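PDB 7OTJ: ATP-dependent DNA helicase PIF1, which probably couples ATP hydrolysis to 5'-3' DNA unwinding, resolving G-quadruplexes and forked RNA-DNA hybrids to maintain nuclear and mitochondrial genome stability. Local coordinates for residues 251-262 with 285-293; 309-318 with 401-409. One frame throughout, in Å; residues are numbered along the deposited sequence.

Contact 1. Residues 251-262 with 285-293; sequences LNTIQGDVVVYN and QVLNLKVGA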
loop_
_atom_site.group_PDB
_atom_site.type_symbol
_atom_site.label_atom_id
_atom_site.label_comp_id
_atom_site.label_asym_id
_atom_site.label_seq_id
_atom_site.Cartn_x
_atom_site.Cartn_y
_atom_site.Cartn_z
ATOM N N LEU A 251 -19.065 -12.789 5.242
ATOM C CA LEU A 251 -18.978 -14.204 4.895
ATOM C C LEU A 251 -20.100 -15.007 5.547
ATOM O O LEU A 251 -20.662 -15.915 4.924
ATOM C CB LEU A 251 -17.611 -14.766 5.290
ATOM C CG LEU A 251 -17.332 -16.201 4.817
ATOM C CD1 LEU A 251 -17.065 -16.240 3.320
ATOM C CD2 LEU A 251 -16.191 -16.849 5.585
ATOM N N ASN A 252 -20.446 -14.683 6.798
ATOM C CA ASN A 252 -21.414 -15.484 7.543
ATOM C C ASN A 252 -22.843 -15.299 7.049
ATOM O O ASN A 252 -23.709 -16.111 7.392
ATOM C CB ASN A 252 -21.345 -15.146 9.035
ATOM C CG ASN A 252 -20.201 -15.847 9.743
ATOM O OD1 ASN A 252 -19.784 -16.936 9.349
ATOM N ND2 ASN A 252 -19.692 -15.226 10.801
ATOM N N THR A 253 -23.115 -14.257 6.260
ATOM C CA THR A 253 -24.457 -14.088 5.712
ATOM C C THR A 253 -24.663 -14.971 4.486
ATOM O O THR A 253 -25.748 -15.536 4.297
ATOM C CB THR A 253 -24.717 -12.615 5.379
ATOM O OG1 THR A 253 -23.687 -12.116 4.516
ATOM C CG2 THR A 253 -24.754 -11.778 6.651
ATOM N N ILE A 254 -23.632 -15.096 3.645
ATOM C CA ILE A 254 -23.664 -16.031 2.527
ATOM C C ILE A 254 -23.917 -17.444 3.036
ATOM O O ILE A 254 -23.285 -17.898 3.999
ATOM C CB ILE A 254 -22.348 -15.954 1.737
ATOM C CG1 ILE A 254 -22.046 -14.515 1.323
ATOM C CG2 ILE A 254 -22.397 -16.847 0.508
ATOM C CD1 ILE A 254 -20.804 -14.391 0.471
ATOM N N GLN A 255 -24.865 -18.139 2.411
ATOM C CA GLN A 255 -25.042 -19.568 2.619
ATOM C C GLN A 255 -24.166 -20.329 1.633
ATOM O O GLN A 255 -23.730 -19.785 0.616
ATOM C CB GLN A 255 -26.506 -19.967 2.443
ATOM C CG GLN A 255 -27.495 -18.991 3.053
ATOM C CD GLN A 255 -27.281 -18.794 4.539
ATOM O OE1 GLN A 255 -26.820 -19.697 5.238
ATOM N NE2 GLN A 255 -27.611 -17.605 5.030
ATOM N N GLY A 256 -23.939 -21.611 1.909
ATOM C CA GLY A 256 -22.927 -22.285 1.120
ATOM C C GLY A 256 -21.874 -23.120 1.820
ATOM O O GLY A 256 -20.899 -23.515 1.171
ATOM N N ASP A 257 -22.026 -23.388 3.121
ATOM C CA ASP A 257 -21.227 -24.423 3.788
ATOM C C ASP A 257 -19.720 -24.153 3.673
ATOM O O ASP A 257 -18.970 -24.916 3.062
ATOM C CB ASP A 257 -21.585 -25.807 3.232
ATOM C CG ASP A 257 -21.557 -26.889 4.291
ATOM O OD1 ASP A 257 -20.721 -26.807 5.215
ATOM O OD2 ASP A 257 -22.379 -27.824 4.197
ATOM N N VAL A 258 -19.303 -23.030 4.271
ATOM C CA VAL A 258 -18.014 -22.396 3.998
ATOM C C VAL A 258 -16.855 -23.387 3.962
ATOM O O VAL A 258 -16.719 -24.261 4.827
ATOM C CB VAL A 258 -17.746 -21.322 5.067
ATOM C CG1 VAL A 258 -17.998 -21.890 6.457
ATOM C CG2 VAL A 258 -16.323 -20.788 4.959
ATOM N N VAL A 259 -15.995 -23.222 2.945
ATOM C CA VAL A 259 -14.807 -24.040 2.734
ATOM C C VAL A 259 -13.653 -23.447 3.531
ATOM O O VAL A 259 -13.417 -22.234 3.506
ATOM C CB VAL A 259 -14.462 -24.112 1.234
ATOM C CG1 VAL A 259 -13.214 -24.954 1.005
ATOM C CG2 VAL A 259 -15.642 -24.647 0.437
ATOM N N VAL A 260 -12.915 -24.310 4.223
ATOM C CA VAL A 260 -11.840 -23.895 5.119
ATOM C C VAL A 260 -10.533 -24.449 4.577
ATOM O O VAL A 260 -10.369 -25.670 4.453
ATOM C CB VAL A 260 -12.072 -24.369 6.562
ATOM C CG1 VAL A 260 -10.900 -23.962 7.444
ATOM C CG2 VAL A 260 -13.383 -23.814 7.105
ATOM N N TYR A 261 -9.607 -23.555 4.255
ATOM C CA TYR A 261 -8.295 -23.920 3.741
ATOM C C TYR A 261 -7.264 -23.596 4.812
ATOM O O TYR A 261 -6.954 -22.424 5.047
ATOM C CB TYR A 261 -7.974 -23.168 2.452
ATOM C CG TYR A 261 -8.732 -23.625 1.234
ATOM C CD1 TYR A 261 -8.482 -24.864 0.667
ATOM C CD2 TYR A 261 -9.672 -22.799 0.628
ATOM C CE1 TYR A 261 -9.159 -25.281 -0.458
ATOM C CE2 TYR A 261 -10.353 -23.208 -0.500
ATOM C CZ TYR A 261 -10.092 -24.451 -1.038
ATOM O OH TYR A 261 -10.763 -24.872 -2.161
ATOM N N ASN A 262 -6.730 -24.628 5.454
ATOM C CA ASN A 262 -5.660 -24.448 6.422
ATOM C C ASN A 262 -4.318 -24.405 5.708
ATOM O O ASN A 262 -4.085 -25.149 4.750
ATOM C CB ASN A 262 -5.678 -25.570 7.460
ATOM C CG ASN A 262 -6.918 -25.532 8.335
ATOM O OD1 ASN A 262 -7.355 -24.462 8.768
ATOM N ND2 ASN A 262 -7.494 -26.701 8.596
ATOM N N GLN A 285 -3.267 -17.932 7.822
ATOM C CA GLN A 285 -3.164 -19.290 8.339
ATOM C C GLN A 285 -4.440 -20.081 8.060
ATOM O O GLN A 285 -4.379 -21.262 7.694
ATOM C CB GLN A 285 -2.854 -19.265 9.833
ATOM C CG GLN A 285 -2.482 -20.625 10.384
ATOM C CD GLN A 285 -2.465 -20.644 11.890
ATOM O OE1 GLN A 285 -3.134 -19.838 12.538
ATOM N NE2 GLN A 285 -1.695 -21.560 12.463
ATOM N N VAL A 286 -5.603 -19.458 8.250
ATOM C CA VAL A 286 -6.893 -20.063 7.927
ATOM C C VAL A 286 -7.599 -19.169 6.911
ATOM O O VAL A 286 -7.916 -18.011 7.207
ATOM C CB VAL A 286 -7.761 -20.266 9.179
ATOM C CG1 VAL A 286 -9.089 -20.921 8.814
ATOM C CG2 VAL A 286 -7.013 -21.102 10.214
ATOM N N LEU A 287 -7.847 -19.711 5.715
ATOM C CA LEU A 287 -8.524 -19.004 4.628
ATOM C C LEU A 287 -9.931 -19.577 4.490
ATOM O O LEU A 287 -10.099 -20.710 4.022
ATOM C CB LEU A 287 -7.746 -19.133 3.318
ATOM C CG LEU A 287 -8.365 -18.511 2.064
ATOM C CD1 LEU A 287 -8.605 -17.027 2.258
ATOM C CD2 LEU A 287 -7.488 -18.749 0.847
ATOM N N ASN A 288 -10.936 -18.807 4.909
ATOM C CA ASN A 288 -12.332 -19.233 4.840
ATOM C C ASN A 288 -12.989 -18.620 3.611
ATOM O O ASN A 288 -12.984 -17.396 3.448
ATOM C CB ASN A 288 -13.090 -18.830 6.105
ATOM C CG ASN A 288 -12.524 -19.475 7.356
ATOM O OD1 ASN A 288 -12.713 -20.671 7.591
ATOM N ND2 ASN A 288 -11.845 -18.683 8.175
ATOM N N LEU A 289 -13.568 -19.465 2.759
ATOM C CA LEU A 289 -14.151 -19.013 1.503
ATOM C C LEU A 289 -15.512 -19.656 1.290
ATOM O O LEU A 289 -15.667 -20.865 1.482
ATOM C CB LEU A 289 -13.230 -19.342 0.320
ATOM C CG LEU A 289 -11.860 -18.660 0.265
ATOM C CD1 LEU A 289 -11.097 -19.109 -0.970
ATOM C CD2 LEU A 289 -12.007 -17.150 0.283
ATOM N N LYS A 290 -16.498 -18.846 0.910
ATOM C CA LYS A 290 -17.763 -19.343 0.387
ATOM C C LYS A 290 -17.859 -19.001 -1.094
ATOM O O LYS A 290 -16.950 -18.411 -1.683
ATOM C CB LYS A 290 -18.951 -18.748 1.150
ATOM C CG LYS A 290 -19.150 -19.308 2.539
ATOM C CD LYS A 290 -20.281 -18.613 3.267
ATOM C CE LYS A 290 -20.454 -19.168 4.671
ATOM N NZ LYS A 290 -21.499 -18.444 5.440
ATOM N N VAL A 291 -18.985 -19.353 -1.697
ATOM C CA VAL A 291 -19.237 -18.973 -3.081
ATOM C C VAL A 291 -19.702 -17.524 -3.112
ATOM O O VAL A 291 -20.634 -17.141 -2.395
ATOM C CB VAL A 291 -20.261 -19.914 -3.726
ATOM C CG1 VAL A 291 -20.470 -19.532 -5.179
ATOM C CG2 VAL A 291 -19.783 -21.358 -3.604
ATOM N N GLY A 292 -19.034 -16.708 -3.927
ATOM C CA GLY A 292 -19.345 -15.299 -4.029
ATOM C C GLY A 292 -18.615 -14.404 -3.052
ATOM O O GLY A 292 -18.816 -13.183 -3.089
ATOM N N ALA A 293 -17.779 -14.966 -2.180
ATOM C CA ALA A 293 -17.052 -14.167 -1.205
ATOM C C ALA A 293 -16.069 -13.234 -1.902
ATOM O O ALA A 293 -15.345 -13.644 -2.813
ATOM C CB ALA A 293 -16.315 -15.076 -0.223
#
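With CG set opposite its carbonyl carbon (chi1 -73°) and every later torsion extended, Lys290 runs straight from the end of strand 286-289 to the C-terminal turn of helix 240-253. Leu251 turns its CG opposite the backbone N (chi1 -173°), which lays CD1 against Lys290 CG at 3.8 Å and CD2 on Asn288 CB at 3.7 Å. The lysine shaft is wrapped by hydrocarbon: Ile254 slides past it in the opposite direction, its CB 3.7 Å from Lys290 CD, and Val258 CB packs on Lys290 CG at 3.5 Å. At the tip, Lys290 NZ donates to Leu251 O at 2.7 Å, from a position tilted out of the carbonyl plane; it also faces Ile254 O, at a modelled separation too short to be trusted. Beyond the lysine, strands 259-262 and 286-289 pair antiparallel in the sheet of the 2B domain, an SH3-like element of Pif1 helicases. Val259 and Leu289 exchange backbone bonds, as do Tyr261 and Leu287. On the Val260 face, the CG2 of that valine lies 3.3 Å from Asn288 OD1; on the other, Leu289 CD1 reaches the edge of the Tyr261 ring, whose OH bonds to Lys402 O. The negative end of the helix would probably favour the ammonium group at Leu251 O, while the apolar shaft packs below it; the two together tie the helix end to the sheet.

Contact 2. Residues 309-318 with 401-409; sequences TLGKVIDFVD and KKYPLVKFL
Phe408 meets segment 309-318 through CB and one side of its ring, CD1 and CE1. Its CB sits 4.0 Å from Thr309 CG2, and CD1 comes to 3.6 Å from the CA of Gly311, the residue paired with it. CE1, next along the ring, faces Thr309 O at 3.9 Å, while Leu310 O lies near the ring plane at the edge. Val406 CG1 covers one face, 3.4 Å above the plane and offset toward the rim; Leu305 and Leu444 touch the side chain. These residues belong to the antiparallel pairing of strands 310-316 and 404-409 in the curled sheet of the SH3-like 2B domain. Lys312 and Lys407 exchange backbone bonds, that from Lys407 N to Lys312 O being nearly straight (176° at the hydrogen). On the same face as Phe408, Phe316 crosses Pro404 at a slant, CE2 3.9 Å from Pro404 CB. At a beta bulge, Ile314 N and Asp315 O both bond to Leu405, and Ile314 CD1 rests 3.7 Å from Lys407 CB; the lysine's charged end makes a cation-pi contact with Phe416. Past the proline, Lys402 bends at its last torsion (chi4 -71°) and donates from NZ to Phe316 O at 3.0 Å.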
loop_
_atom_site.group_PDB
_atom_site.type_symbol
_atom_site.label_atom_id
_atom_site.label_comp_id
_atom_site.label_asym_id
_atom_site.label_seq_id
_atom_site.Cartn_x
_atom_site.Cartn_y
_atom_site.Cartn_z
ATOM N N THR A 309 -5.212 -7.173 -6.762
ATOM C CA THR A 309 -6.357 -7.308 -7.653
ATOM C C THR A 309 -7.541 -7.930 -6.923
ATOM O O THR A 309 -7.409 -8.966 -6.264
ATOM C CB THR A 309 -5.987 -8.165 -8.863
ATOM O OG1 THR A 309 -4.840 -7.610 -9.518
ATOM C CG2 THR A 309 -7.145 -8.227 -9.845
ATOM N N LEU A 310 -8.707 -7.306 -7.059
ATOM C CA LEU A 310 -9.914 -7.816 -6.429
ATOM C C LEU A 310 -10.608 -8.803 -7.359
ATOM O O LEU A 310 -10.541 -8.687 -8.586
ATOM C CB LEU A 310 -10.867 -6.672 -6.070
ATOM C CG LEU A 310 -10.285 -5.591 -5.153
ATOM C CD1 LEU A 310 -11.294 -4.488 -4.880
ATOM C CD2 LEU A 310 -9.805 -6.208 -3.853
ATOM N N GLY A 311 -11.277 -9.785 -6.759
ATOM C CA GLY A 311 -11.902 -10.841 -7.523
ATOM C C GLY A 311 -13.112 -11.393 -6.805
ATOM O O GLY A 311 -13.492 -10.928 -5.728
ATOM N N LYS A 312 -13.712 -12.414 -7.412
ATOM C CA LYS A 312 -14.903 -13.046 -6.863
ATOM C C LYS A 312 -14.859 -14.536 -7.158
ATOM O O LYS A 312 -14.654 -14.944 -8.305
ATOM C CB LYS A 312 -16.174 -12.415 -7.443
ATOM C CG LYS A 312 -17.463 -13.148 -7.109
ATOM C CD LYS A 312 -18.674 -12.335 -7.549
ATOM C CE LYS A 312 -19.961 -13.154 -7.524
ATOM N NZ LYS A 312 -20.035 -14.169 -8.616
ATOM N N VAL A 313 -15.049 -15.335 -6.113
ATOM C CA VAL A 313 -14.982 -16.789 -6.207
ATOM C C VAL A 313 -16.320 -17.334 -6.689
ATOM O O VAL A 313 -17.382 -16.930 -6.199
ATOM C CB VAL A 313 -14.585 -17.400 -4.856
ATOM C CG1 VAL A 313 -15.373 -16.750 -3.739
ATOM C CG2 VAL A 313 -14.809 -18.899 -4.874
ATOM N N ILE A 314 -16.275 -18.249 -7.657
ATOM C CA ILE A 314 -17.476 -18.794 -8.270
ATOM C C ILE A 314 -17.696 -20.257 -7.900
ATOM O O ILE A 314 -18.839 -20.680 -7.711
ATOM C CB ILE A 314 -17.421 -18.621 -9.802
ATOM C CG1 ILE A 314 -16.810 -17.267 -10.163
ATOM C CG2 ILE A 314 -18.811 -18.763 -10.397
ATOM C CD1 ILE A 314 -16.522 -17.112 -11.636
ATOM N N ASP A 315 -16.629 -21.053 -7.800
ATOM C CA ASP A 315 -16.777 -22.479 -7.524
ATOM C C ASP A 315 -15.541 -22.992 -6.791
ATOM O O ASP A 315 -14.522 -22.304 -6.692
ATOM C CB ASP A 315 -17.016 -23.265 -8.821
ATOM C CG ASP A 315 -17.754 -24.574 -8.591
ATOM O OD1 ASP A 315 -18.172 -24.836 -7.443
ATOM O OD2 ASP A 315 -17.917 -25.341 -9.564
ATOM N N PHE A 316 -15.644 -24.226 -6.270
ATOM C CA PHE A 316 -14.504 -24.957 -5.698
ATOM C C PHE A 316 -14.575 -26.407 -6.176
ATOM O O PHE A 316 -15.227 -27.235 -5.534
ATOM C CB PHE A 316 -14.494 -24.935 -4.171
ATOM C CG PHE A 316 -14.657 -23.584 -3.555
ATOM C CD1 PHE A 316 -15.915 -23.102 -3.242
ATOM C CD2 PHE A 316 -13.550 -22.822 -3.228
ATOM C CE1 PHE A 316 -16.068 -21.868 -2.652
ATOM C CE2 PHE A 316 -13.695 -21.588 -2.638
ATOM C CZ PHE A 316 -14.957 -21.111 -2.345
ATOM N N VAL A 317 -13.908 -26.717 -7.285
ATOM C CA VAL A 317 -13.459 -28.086 -7.526
ATOM C C VAL A 317 -12.344 -28.044 -8.558
ATOM O O VAL A 317 -12.399 -27.272 -9.519
ATOM C CB VAL A 317 -14.626 -29.010 -7.964
ATOM C CG1 VAL A 317 -15.294 -28.513 -9.245
ATOM C CG2 VAL A 317 -14.147 -30.453 -8.120
ATOM N N ASP A 318 -11.296 -28.838 -8.319
ATOM C CA ASP A 318 -10.405 -29.266 -9.397
ATOM C C ASP A 318 -9.745 -30.578 -8.976
ATOM O O ASP A 318 -8.818 -30.558 -8.161
ATOM C CB ASP A 318 -9.364 -28.208 -9.717
ATOM C CG ASP A 318 -8.336 -28.695 -10.726
ATOM O OD1 ASP A 318 -8.724 -29.008 -11.872
ATOM O OD2 ASP A 318 -7.139 -28.773 -10.369
ATOM N N LYS A 401 -7.876 -31.122 -1.715
ATOM C CA LYS A 401 -8.538 -31.658 -2.902
ATOM C C LYS A 401 -8.986 -30.615 -3.925
ATOM O O LYS A 401 -9.165 -30.978 -5.092
ATOM C CB LYS A 401 -9.751 -32.511 -2.507
ATOM C CG LYS A 401 -9.389 -33.826 -1.845
ATOM C CD LYS A 401 -10.619 -34.672 -1.586
ATOM C CE LYS A 401 -10.224 -36.001 -0.974
ATOM N NZ LYS A 401 -11.415 -36.829 -0.646
ATOM N N LYS A 402 -9.171 -29.348 -3.542
ATOM C CA LYS A 402 -10.023 -28.442 -4.312
ATOM C C LYS A 402 -9.424 -27.047 -4.414
ATOM O O LYS A 402 -9.024 -26.464 -3.402
ATOM C CB LYS A 402 -11.419 -28.342 -3.683
ATOM C CG LYS A 402 -12.351 -29.483 -4.040
ATOM C CD LYS A 402 -13.608 -29.420 -3.186
ATOM C CE LYS A 402 -14.636 -30.456 -3.611
ATOM N NZ LYS A 402 -15.269 -30.127 -4.917
ATOM N N TYR A 403 -9.384 -26.489 -5.674
ATOM C CA TYR A 403 -8.907 -25.118 -5.778
ATOM C C TYR A 403 -10.063 -24.140 -5.975
ATOM O O TYR A 403 -11.077 -24.479 -6.594
ATOM C CB TYR A 403 -7.924 -24.971 -6.944
ATOM C CG TYR A 403 -6.609 -25.694 -6.746
ATOM C CD1 TYR A 403 -6.308 -26.328 -5.546
ATOM C CD2 TYR A 403 -5.662 -25.731 -7.759
ATOM C CE1 TYR A 403 -5.105 -26.983 -5.367
ATOM C CE2 TYR A 403 -4.459 -26.382 -7.589
ATOM C CZ TYR A 403 -4.185 -27.006 -6.395
ATOM O OH TYR A 403 -2.983 -27.651 -6.237
ATOM N N PRO A 404 -9.944 -22.923 -5.441
ATOM C CA PRO A 404 -10.956 -21.893 -5.710
ATOM C C PRO A 404 -10.953 -21.452 -7.166
ATOM O O PRO A 404 -9.900 -21.306 -7.791
ATOM C CB PRO A 404 -10.548 -20.739 -4.783
ATOM C CG PRO A 404 -9.694 -21.365 -3.739
ATOM C CD PRO A 404 -8.970 -22.481 -4.429
ATOM N N LEU A 405 -12.151 -21.222 -7.695
ATOM C CA LEU A 405 -12.338 -20.630 -9.016
ATOM C C LEU A 405 -12.725 -19.171 -8.816
ATOM O O LEU A 405 -13.792 -18.876 -8.267
ATOM C CB LEU A 405 -13.408 -21.381 -9.802
ATOM C CG LEU A 405 -13.635 -20.901 -11.233
ATOM C CD1 LEU A 405 -12.351 -21.028 -12.033
ATOM C CD2 LEU A 405 -14.757 -21.691 -11.879
ATOM N N VAL A 406 -11.863 -18.257 -9.257
ATOM C CA VAL A 406 -11.996 -16.842 -8.932
ATOM C C VAL A 406 -11.975 -16.021 -10.214
ATOM O O VAL A 406 -11.112 -16.223 -11.076
ATOM C CB VAL A 406 -10.888 -16.373 -7.970
ATOM C CG1 VAL A 406 -11.112 -14.924 -7.580
ATOM C CG2 VAL A 406 -10.854 -17.256 -6.729
ATOM N N LYS A 407 -12.919 -15.088 -10.326
ATOM C CA LYS A 407 -13.012 -14.160 -11.446
ATOM C C LYS A 407 -12.479 -12.805 -10.996
ATOM O O LYS A 407 -13.041 -12.188 -10.086
ATOM C CB LYS A 407 -14.460 -14.037 -11.923
ATOM C CG LYS A 407 -14.681 -12.972 -12.983
ATOM C CD LYS A 407 -16.146 -12.559 -13.065
ATOM C CE LYS A 407 -16.608 -11.866 -11.787
ATOM N NZ LYS A 407 -15.804 -10.649 -11.458
ATOM N N PHE A 408 -11.422 -12.333 -11.651
ATOM C CA PHE A 408 -10.659 -11.170 -11.205
ATOM C C PHE A 408 -10.920 -9.985 -12.130
ATOM O O PHE A 408 -10.703 -10.082 -13.344
ATOM C CB PHE A 408 -9.161 -11.479 -11.169
ATOM C CG PHE A 408 -8.727 -12.317 -9.996
ATOM C CD1 PHE A 408 -8.670 -11.775 -8.722
ATOM C CD2 PHE A 408 -8.338 -13.637 -10.172
ATOM C CE1 PHE A 408 -8.257 -12.537 -7.643
ATOM C CE2 PHE A 408 -7.922 -14.405 -9.095
ATOM C CZ PHE A 408 -7.880 -13.852 -7.831
ATOM N N LEU A 409 -11.382 -8.875 -11.556
ATOM C CA LEU A 409 -11.517 -7.613 -12.282
ATOM C C LEU A 409 -10.135 -7.087 -12.649
ATOM O O LEU A 409 -9.354 -6.708 -11.769
ATOM C CB LEU A 409 -12.280 -6.586 -11.450
ATOM C CG LEU A 409 -13.796 -6.745 -11.306
ATOM C CD1 LEU A 409 -14.162 -7.772 -10.237
ATOM C CD2 LEU A 409 -14.450 -5.400 -11.017
#

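From the N terminus, the chain leaves helix 240-253, which follows a strand of the second parallel sheet, and enters strand 259-267. Contact 1 closes the loop of 22 residues holding helix 273-279. The chain then forms strands 294-297 and 310-316, and contact 2 closes a much longer excursion of 82 residues that includes the unmodelled 324-387 and helix 389-394. The two loops follow one another, neither nesting nor crossing, yet both build one antiparallel sheet. The contacts also touch directly: Gly292 N probably bonds to Val313 O, and Val291 packs on Ile314. Phe316 lies on Val259, Tyr261 and Leu289, bringing the two strand pairs together around a shared core.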